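Local coordinates for protein aminoacyltransferase FemA (Staphylococcus aureus, PDB 1LRZ) that catalyses addition of glycines 2 and 3 of the pentaglycine interpeptide bridge of the staphylococcal peptidoglycan, using glycyl-tRNA as donor, at residues P404-A407 with A408-L412; E254-D257 with I258-D262; Y242-F245 with D246-I249; T332-A335 with F336-F339. One frame throughout, in Å; residues are numbered along the deposited sequence.

Interaction 1: P404-A407 with A408-L412; sequences PVYA and AYTAL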
# COMPACT_ATOMS: atom_id res chain seq x y z
N PRO A 404 -15.84 30.09 19.84
CA PRO A 404 -17.28 29.97 20.13
C PRO A 404 -18.04 29.31 18.98
O PRO A 404 -18.86 28.41 19.20
CB PRO A 404 -17.71 31.42 20.34
CG PRO A 404 -16.47 32.04 20.94
CD PRO A 404 -15.36 31.46 20.09
N VAL A 405 -17.78 29.75 17.76
CA VAL A 405 -18.47 29.19 16.59
C VAL A 405 -18.11 27.71 16.46
O VAL A 405 -18.97 26.87 16.13
CB VAL A 405 -18.10 29.94 15.29
CG1 VAL A 405 -18.80 29.29 14.10
CG2 VAL A 405 -18.51 31.42 15.39
N TYR A 406 -16.85 27.38 16.71
CA TYR A 406 -16.41 25.99 16.62
C TYR A 406 -17.13 25.16 17.70
O TYR A 406 -17.50 24.00 17.48
CB TYR A 406 -14.90 25.90 16.79
CG TYR A 406 -14.38 24.48 16.67
CD1 TYR A 406 -14.52 23.76 15.49
CD2 TYR A 406 -13.76 23.86 17.76
CE1 TYR A 406 -14.05 22.45 15.38
CE2 TYR A 406 -13.29 22.54 17.67
CZ TYR A 406 -13.44 21.84 16.47
OH TYR A 406 -13.00 20.54 16.38
N ALA A 407 -17.33 25.76 18.87
CA ALA A 407 -18.03 25.08 19.96
C ALA A 407 -19.46 24.74 19.51
O ALA A 407 -19.95 23.63 19.74
CB ALA A 407 -18.07 25.96 21.21
N ALA A 408 -20.12 25.69 18.86
CA ALA A 408 -21.48 25.45 18.38
C ALA A 408 -21.46 24.34 17.32
O ALA A 408 -22.34 23.47 17.30
CB ALA A 408 -22.07 26.73 17.79
N TYR A 409 -20.45 24.38 16.46
CA TYR A 409 -20.29 23.41 15.39
C TYR A 409 -20.15 21.98 15.90
O TYR A 409 -20.75 21.05 15.35
CB TYR A 409 -19.06 23.76 14.55
CG TYR A 409 -18.73 22.72 13.51
CD1 TYR A 409 -19.53 22.56 12.38
CD2 TYR A 409 -17.61 21.89 13.66
CE1 TYR A 409 -19.22 21.60 11.41
CE2 TYR A 409 -17.30 20.93 12.70
CZ TYR A 409 -18.11 20.79 11.58
OH TYR A 409 -17.80 19.85 10.63
N THR A 410 -19.35 21.80 16.95
CA THR A 410 -19.13 20.48 17.51
C THR A 410 -20.37 19.98 18.23
O THR A 410 -20.65 18.78 18.24
CB THR A 410 -17.94 20.49 18.49
OG1 THR A 410 -18.12 21.52 19.46
CG2 THR A 410 -16.64 20.74 17.75
N ALA A 411 -21.12 20.90 18.83
CA ALA A 411 -22.34 20.56 19.54
C ALA A 411 -23.35 19.93 18.59
O ALA A 411 -24.20 19.14 19.02
CB ALA A 411 -22.94 21.81 20.17
N LEU A 412 -23.27 20.28 17.31
CA LEU A 412 -24.17 19.72 16.30
C LEU A 412 -23.80 18.27 16.02
O LEU A 412 -24.74 17.47 15.86
CB LEU A 412 -24.10 20.52 15.00
CG LEU A 412 -24.80 21.88 14.96
CD1 LEU A 412 -24.41 22.62 13.68
CD2 LEU A 412 -26.32 21.69 15.02

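Interaction 2: E254-D257 with I258-D262; sequences EERD and ILNKD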
# COMPACT_ATOMS: atom_id res chain seq x y z
N GLU A 254 2.96 -29.59 -21.92
CA GLU A 254 4.36 -29.60 -22.31
C GLU A 254 5.17 -30.29 -21.23
O GLU A 254 6.11 -31.02 -21.52
CB GLU A 254 4.83 -28.16 -22.53
CG GLU A 254 3.94 -27.44 -23.54
CD GLU A 254 4.45 -26.08 -23.94
OE1 GLU A 254 4.66 -25.23 -23.04
OE2 GLU A 254 4.63 -25.85 -25.16
N GLU A 255 4.77 -30.09 -19.97
CA GLU A 255 5.47 -30.73 -18.86
C GLU A 255 5.15 -32.22 -18.91
O GLU A 255 6.02 -33.06 -18.63
CB GLU A 255 5.01 -30.12 -17.53
CG GLU A 255 5.18 -28.60 -17.48
CD GLU A 255 4.76 -27.99 -16.15
OE1 GLU A 255 3.69 -28.36 -15.63
OE2 GLU A 255 5.50 -27.12 -15.64
N ARG A 256 3.92 -32.56 -19.28
CA ARG A 256 3.52 -33.96 -19.36
C ARG A 256 4.34 -34.72 -20.41
O ARG A 256 4.76 -35.86 -20.18
CB ARG A 256 2.03 -34.08 -19.68
CG ARG A 256 1.53 -35.51 -19.55
CD ARG A 256 0.03 -35.64 -19.71
NE ARG A 256 -0.38 -36.99 -19.32
CZ ARG A 256 -0.53 -37.39 -18.06
NH1 ARG A 256 -0.31 -36.55 -17.05
NH2 ARG A 256 -0.85 -38.65 -17.81
N ASP A 257 4.57 -34.09 -21.56
CA ASP A 257 5.34 -34.73 -22.61
C ASP A 257 6.71 -35.13 -22.06
O ASP A 257 7.16 -36.25 -22.26
CB ASP A 257 5.54 -33.80 -23.80
CG ASP A 257 4.24 -33.47 -24.50
OD1 ASP A 257 3.35 -34.35 -24.54
OD2 ASP A 257 4.12 -32.34 -25.04
N ILE A 258 7.35 -34.20 -21.35
CA ILE A 258 8.65 -34.48 -20.77
C ILE A 258 8.60 -35.64 -19.77
O ILE A 258 9.46 -36.52 -19.78
CB ILE A 258 9.22 -33.23 -20.07
CG1 ILE A 258 9.55 -32.17 -21.13
CG2 ILE A 258 10.45 -33.60 -19.26
CD1 ILE A 258 10.17 -30.90 -20.57
N LEU A 259 7.58 -35.65 -18.91
CA LEU A 259 7.43 -36.73 -17.94
C LEU A 259 7.28 -38.08 -18.66
O LEU A 259 7.85 -39.09 -18.24
CB LEU A 259 6.21 -36.49 -17.05
CG LEU A 259 6.33 -35.41 -15.97
CD1 LEU A 259 4.99 -35.22 -15.28
CD2 LEU A 259 7.41 -35.81 -14.97
N ASN A 260 6.49 -38.09 -19.73
CA ASN A 260 6.26 -39.32 -20.49
C ASN A 260 7.55 -39.85 -21.11
O ASN A 260 7.80 -41.05 -21.10
CB ASN A 260 5.21 -39.10 -21.59
CG ASN A 260 3.78 -39.22 -21.06
OD1 ASN A 260 3.48 -40.13 -20.28
ND2 ASN A 260 2.91 -38.33 -21.50
N LYS A 261 8.36 -38.93 -21.63
CA LYS A 261 9.63 -39.30 -22.24
C LYS A 261 10.56 -39.89 -21.18
O LYS A 261 11.25 -40.88 -21.42
CB LYS A 261 10.28 -38.08 -22.88
CG LYS A 261 11.59 -38.40 -23.60
CD LYS A 261 12.15 -37.17 -24.30
CE LYS A 261 13.47 -37.49 -24.99
NZ LYS A 261 14.04 -36.30 -25.67
N ASP A 262 10.60 -39.27 -20.00
CA ASP A 262 11.45 -39.78 -18.93
C ASP A 262 10.92 -41.12 -18.44
O ASP A 262 11.70 -42.02 -18.13
CB ASP A 262 11.53 -38.78 -17.77
CG ASP A 262 12.34 -37.55 -18.12
OD1 ASP A 262 13.43 -37.71 -18.72
OD2 ASP A 262 11.91 -36.43 -17.79

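Interaction 3: Y242-F245 with D246-I249; sequences YINF and DEYI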
# COMPACT_ATOMS: atom_id res chain seq x y z
N TYR A 242 -4.08 -13.79 -11.91
CA TYR A 242 -5.10 -14.56 -12.61
C TYR A 242 -4.51 -15.79 -13.30
O TYR A 242 -3.30 -15.97 -13.38
CB TYR A 242 -5.73 -13.68 -13.68
CG TYR A 242 -4.77 -13.37 -14.79
CD1 TYR A 242 -4.71 -14.18 -15.94
CD2 TYR A 242 -3.84 -12.33 -14.68
CE1 TYR A 242 -3.76 -13.96 -16.93
CE2 TYR A 242 -2.88 -12.10 -15.67
CZ TYR A 242 -2.85 -12.92 -16.79
OH TYR A 242 -1.91 -12.70 -17.77
N ILE A 243 -5.40 -16.63 -13.81
CA ILE A 243 -4.98 -17.82 -14.53
C ILE A 243 -5.65 -17.77 -15.90
O ILE A 243 -6.85 -17.54 -15.99
CB ILE A 243 -5.45 -19.11 -13.84
CG1 ILE A 243 -4.79 -19.24 -12.46
CG2 ILE A 243 -5.11 -20.31 -14.72
CD1 ILE A 243 -5.28 -20.44 -11.66
N ASN A 244 -4.85 -17.96 -16.94
CA ASN A 244 -5.33 -18.02 -18.32
C ASN A 244 -5.31 -19.53 -18.54
O ASN A 244 -4.23 -20.12 -18.65
CB ASN A 244 -4.33 -17.33 -19.26
CG ASN A 244 -4.75 -17.43 -20.72
OD1 ASN A 244 -4.66 -16.46 -21.47
ND2 ASN A 244 -5.19 -18.62 -21.13
N PHE A 245 -6.47 -20.16 -18.58
CA PHE A 245 -6.48 -21.60 -18.72
C PHE A 245 -5.87 -22.20 -19.97
O PHE A 245 -5.18 -23.21 -19.88
CB PHE A 245 -7.89 -22.13 -18.45
CG PHE A 245 -8.29 -22.02 -17.00
CD1 PHE A 245 -9.29 -21.14 -16.60
CD2 PHE A 245 -7.60 -22.75 -16.02
CE1 PHE A 245 -9.60 -20.98 -15.25
CE2 PHE A 245 -7.91 -22.59 -14.67
CZ PHE A 245 -8.91 -21.69 -14.28
N ASP A 246 -6.08 -21.59 -21.14
CA ASP A 246 -5.46 -22.13 -22.34
C ASP A 246 -3.94 -22.19 -22.18
O ASP A 246 -3.32 -23.19 -22.52
CB ASP A 246 -5.78 -21.28 -23.58
CG ASP A 246 -7.18 -21.53 -24.09
OD1 ASP A 246 -7.68 -22.67 -23.93
OD2 ASP A 246 -7.77 -20.60 -24.68
N GLU A 247 -3.35 -21.12 -21.66
CA GLU A 247 -1.90 -21.10 -21.49
C GLU A 247 -1.47 -22.04 -20.37
O GLU A 247 -0.44 -22.71 -20.47
CB GLU A 247 -1.44 -19.66 -21.19
CG GLU A 247 -1.90 -18.65 -22.25
CD GLU A 247 -1.31 -17.27 -22.04
OE1 GLU A 247 -1.34 -16.76 -20.90
OE2 GLU A 247 -0.82 -16.68 -23.03
N TYR A 248 -2.27 -22.11 -19.31
CA TYR A 248 -1.98 -22.98 -18.17
C TYR A 248 -1.99 -24.44 -18.62
O TYR A 248 -1.03 -25.19 -18.40
CB TYR A 248 -3.03 -22.74 -17.09
CG TYR A 248 -2.93 -23.62 -15.87
CD1 TYR A 248 -1.75 -23.69 -15.12
CD2 TYR A 248 -4.04 -24.32 -15.41
CE1 TYR A 248 -1.70 -24.43 -13.94
CE2 TYR A 248 -4.00 -25.06 -14.24
CZ TYR A 248 -2.83 -25.11 -13.50
OH TYR A 248 -2.82 -25.82 -12.33
N ILE A 249 -3.08 -24.84 -19.27
CA ILE A 249 -3.22 -26.20 -19.76
C ILE A 249 -2.13 -26.53 -20.78
O ILE A 249 -1.62 -27.65 -20.80
CB ILE A 249 -4.62 -26.41 -20.38
CG1 ILE A 249 -5.69 -26.18 -19.31
CG2 ILE A 249 -4.73 -27.82 -20.96
CD1 ILE A 249 -7.12 -26.12 -19.85
O HOH W 1 -1.23 -14.23 -20.07

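Interaction 4: T332-A335 with F336-F339; sequences TSNA and FRHF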
# COMPACT_ATOMS: atom_id res chain seq x y z
N THR A 332 -8.93 -11.02 -2.25
CA THR A 332 -8.61 -12.32 -2.83
C THR A 332 -9.84 -13.24 -2.79
O THR A 332 -10.58 -13.25 -1.82
CB THR A 332 -7.45 -12.97 -2.07
OG1 THR A 332 -6.28 -12.15 -2.24
CG2 THR A 332 -7.16 -14.38 -2.60
N SER A 333 -10.05 -13.99 -3.87
CA SER A 333 -11.19 -14.90 -3.93
C SER A 333 -11.04 -16.03 -2.91
O SER A 333 -10.03 -16.73 -2.90
CB SER A 333 -11.30 -15.49 -5.33
OG SER A 333 -12.23 -16.56 -5.36
N ASN A 334 -12.03 -16.19 -2.05
CA ASN A 334 -11.99 -17.24 -1.03
C ASN A 334 -11.90 -18.64 -1.63
O ASN A 334 -11.22 -19.51 -1.10
CB ASN A 334 -13.23 -17.18 -0.14
CG ASN A 334 -13.32 -15.87 0.62
OD1 ASN A 334 -12.40 -15.50 1.35
ND2 ASN A 334 -14.44 -15.16 0.47
N ALA A 335 -12.59 -18.84 -2.75
CA ALA A 335 -12.61 -20.15 -3.40
C ALA A 335 -11.28 -20.57 -4.01
O ALA A 335 -11.01 -21.76 -4.16
CB ALA A 335 -13.70 -20.17 -4.48
N PHE A 336 -10.43 -19.61 -4.36
CA PHE A 336 -9.17 -19.96 -4.98
C PHE A 336 -7.93 -19.51 -4.24
O PHE A 336 -6.89 -19.26 -4.85
CB PHE A 336 -9.15 -19.44 -6.42
CG PHE A 336 -10.32 -19.90 -7.23
CD1 PHE A 336 -11.33 -19.02 -7.57
CD2 PHE A 336 -10.44 -21.23 -7.60
CE1 PHE A 336 -12.45 -19.45 -8.28
CE2 PHE A 336 -11.55 -21.68 -8.31
CZ PHE A 336 -12.56 -20.79 -8.64
N ARG A 337 -8.04 -19.42 -2.92
CA ARG A 337 -6.91 -19.02 -2.10
C ARG A 337 -5.74 -19.98 -2.25
O ARG A 337 -4.58 -19.57 -2.11
CB ARG A 337 -7.31 -18.95 -0.62
CG ARG A 337 -8.05 -17.69 -0.26
CD ARG A 337 -8.16 -17.50 1.25
NE ARG A 337 -8.97 -16.33 1.57
CZ ARG A 337 -8.57 -15.07 1.40
NH1 ARG A 337 -7.36 -14.81 0.92
NH2 ARG A 337 -9.39 -14.07 1.70
N HIS A 338 -6.03 -21.24 -2.56
CA HIS A 338 -4.96 -22.21 -2.70
C HIS A 338 -4.03 -21.92 -3.88
O HIS A 338 -2.95 -22.50 -3.98
CB HIS A 338 -5.53 -23.64 -2.78
CG HIS A 338 -6.43 -23.88 -3.95
ND1 HIS A 338 -5.97 -24.34 -5.17
CD2 HIS A 338 -7.77 -23.72 -4.10
CE1 HIS A 338 -6.99 -24.44 -6.01
NE2 HIS A 338 -8.09 -24.07 -5.39
N PHE A 339 -4.44 -21.02 -4.77
CA PHE A 339 -3.59 -20.66 -5.91
C PHE A 339 -2.59 -19.57 -5.49
O PHE A 339 -1.68 -19.23 -6.25
CB PHE A 339 -4.41 -20.17 -7.10
CG PHE A 339 -4.97 -21.28 -7.95
CD1 PHE A 339 -6.34 -21.49 -8.04
CD2 PHE A 339 -4.11 -22.11 -8.67
CE1 PHE A 339 -6.86 -22.52 -8.85
CE2 PHE A 339 -4.61 -23.15 -9.48
CZ PHE A 339 -5.99 -23.35 -9.56

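Interaction 1: P404-A407 with A408-L412
Y406 and T410 make an aliphatic-to-aromatic contact one helical turn apart on helix 403-411, the last helix of the modelled chain and a surface element whose contact centre lies about 36 Å from the centre of the chain. The evidence for a CH-pi interaction is direct: T410 CG2 sits 3.8 Å from the centroid of the Y406 ring, 20° off its normal, displaced toward the rim so that CZ of Y406 is the nearest ring atom to CG2 at 3.6 Å. The two side chains meet at about a right angle. Y406 carries its CG anti to the backbone N (chi1 -179°), which brings the ring obliquely against that of Y409, CE1 of Y406 lying 4.0 Å from CD2 of Y409. In T410 the hydroxyl is turned back between N and the carbonyl carbon (chi1 53°), and OG1 donates to the A407 carbonyl oxygen over 2.8 Å. A411 N reaches that same oxygen, A407 O, over 3.1 Å, from the same face of the carbonyl plane. Away from these turns, Y406 packs on Y104, L103, I398 and P400, which ties the helix to strands 102-107 and 397-400. One threonine thus serves two chemistries: its methyl sits over one face of the Y406 ring, and its hydroxyl spends its hydrogen on the helix backbone, leaving A407 O gripped by two donors.

Interaction 2: E254-D257 with I258-D262
R256 and N260 meet one turn apart on helix 245-272, the aliphatic base of the arginine lying against the asparagine amide. R256 starts with CG anti to its N (chi1 -171°) and runs extended to NE, which sets CG of R256 against the amide nitrogen of N260; ND2 of N260 stands 3.7 Å from CG of R256. N260 has its CG beside its own backbone N (chi1 -83°), folding the amide back over the preceding turn. There ND2 of N260 comes within 3.4 Å of the R256 carbonyl oxygen, but at an angle too poor for a hydrogen bond. The guanidinium and amide planes stand 85° apart, almost perpendicular, and no bond joins the two groups. The polar end of R256 is instead held by the neighbouring helix, where NH1 donates to the carbonyl oxygen of L290. L259 lies with CG 3.6 Å from E255 O and reaches Q289 and L290 of that helix. I258 rests CG1 3.6 Å from E254 O, whereas K261 stretches fully extended away from the preceding turn. Backbone bonds run L259 N to E255 O and N260 N to R256 O, at 3.0 and 2.9 Å. With R256, L259 and N260 turned to helix 277-307, the pattern is that of one arm of the antiparallel helical hairpin that projects from the globular part of FemA, a coiled-coil arm similar to that of seryl-tRNA synthetases.

Interaction 3: Y242-F245 with D246-I249
N244 stands at the N-cap position of helix 245-272 and meets D246 and E247 where strand 236-244 runs into that helix. At D246, the backbone N lies 3.1 Å from N244 ND2 as modelled. E247 N has the same atom, N244 ND2, as close neighbour; donors face each other here, so the orientation of the amide is doubtful. The carboxylate of E247 has firmer partners. OE1 of E247 accepts from a water at 2.7 Å, and this water sits 2.8 Å from Y242 OH; K192 adds a salt bridge. Y248 N bonds N244 O at 2.9 Å, and CG of Y248, anti to the backbone N (chi1 177°), sends the ring alongside that of F245. CD2 of Y248 meets the edge of the F245 ring, 3.9 Å from CD2 of F245, while CB of Y248 touches I243 CG2 at 4.0 Å. I249 N bonds F245 O in the next step of the helix, 2.7 Å away and nearly straight at 172°. The contact therefore separates its chemistry by side: a polar side carries the N-cap residue, the water and the E247-K192 salt bridge, and a buried apolar side holds the aromatic pair.

Interaction 4: T332-A335 with F336-F339
A tight turn at S333-F336, in the connection from strand 325-332 to helix 341-355, sets this contact. F336 N bonds S333 O at 3.3 Å with an N-H...O angle of 143°, the donor standing well above the carbonyl plane, and the backbone angles of N334 and A335 fit a type I beta-turn. Beside the turn, A335 CB sits over one face of the F336 ring, 4.1 Å from its centroid and 15° off the normal. S333 OG approaches the same ring obliquely, 3.4 Å from CD1 of F336. R337, extended from CG to NE, doubles back over the strand end, bringing NH1 to within 3.5 Å of T332 CB, with T332 O over one guanidinium face. NH2 of R337 makes a weak bond to N334 OD1 at 3.4 Å; the two side chains lie side by side, amide and guanidinium planes 56° apart. N334 thus steadies the arginine only loosely. Elsewhere T332 OG1 is hydrogen-bonded to S314 OG, and F336 meets H307 edge to face while also touching L303, L311 and I313. The second segment winds on into a short 3-10 turn, in which F339 N bonds F336 O at 3.0 Å. Such a succession, strand end, beta-turn and 3-10 turn, is a compact strand-to-helix connection, here laid against the root of the helical hairpin at helix 277-307.

How the interactions relate
All four contacts are local, but their settings differ. Interactions 1, 2 and 4 are surface contacts, whereas interaction 3 is partly buried, with four of its seven touching residues buried. Interactions 2 and 3 share helix 245-272: 242-249 joins strand 236-244 to its start, and 254-262 lies further along it, their centres about 19 Å apart. Interactions 3 and 4 touch, I243 CD1 meeting F339 CE2 at 3.5 Å, and both also reach L303 of helix 277-307, near the hairpin root. Interaction 1 stands apart, its centre about 76 Å from that of interaction 2, across the chain's centre. Chemistry follows place: a methyl-aromatic contact at the C-terminal helix, polar and aliphatic along the arm, mixed at its root.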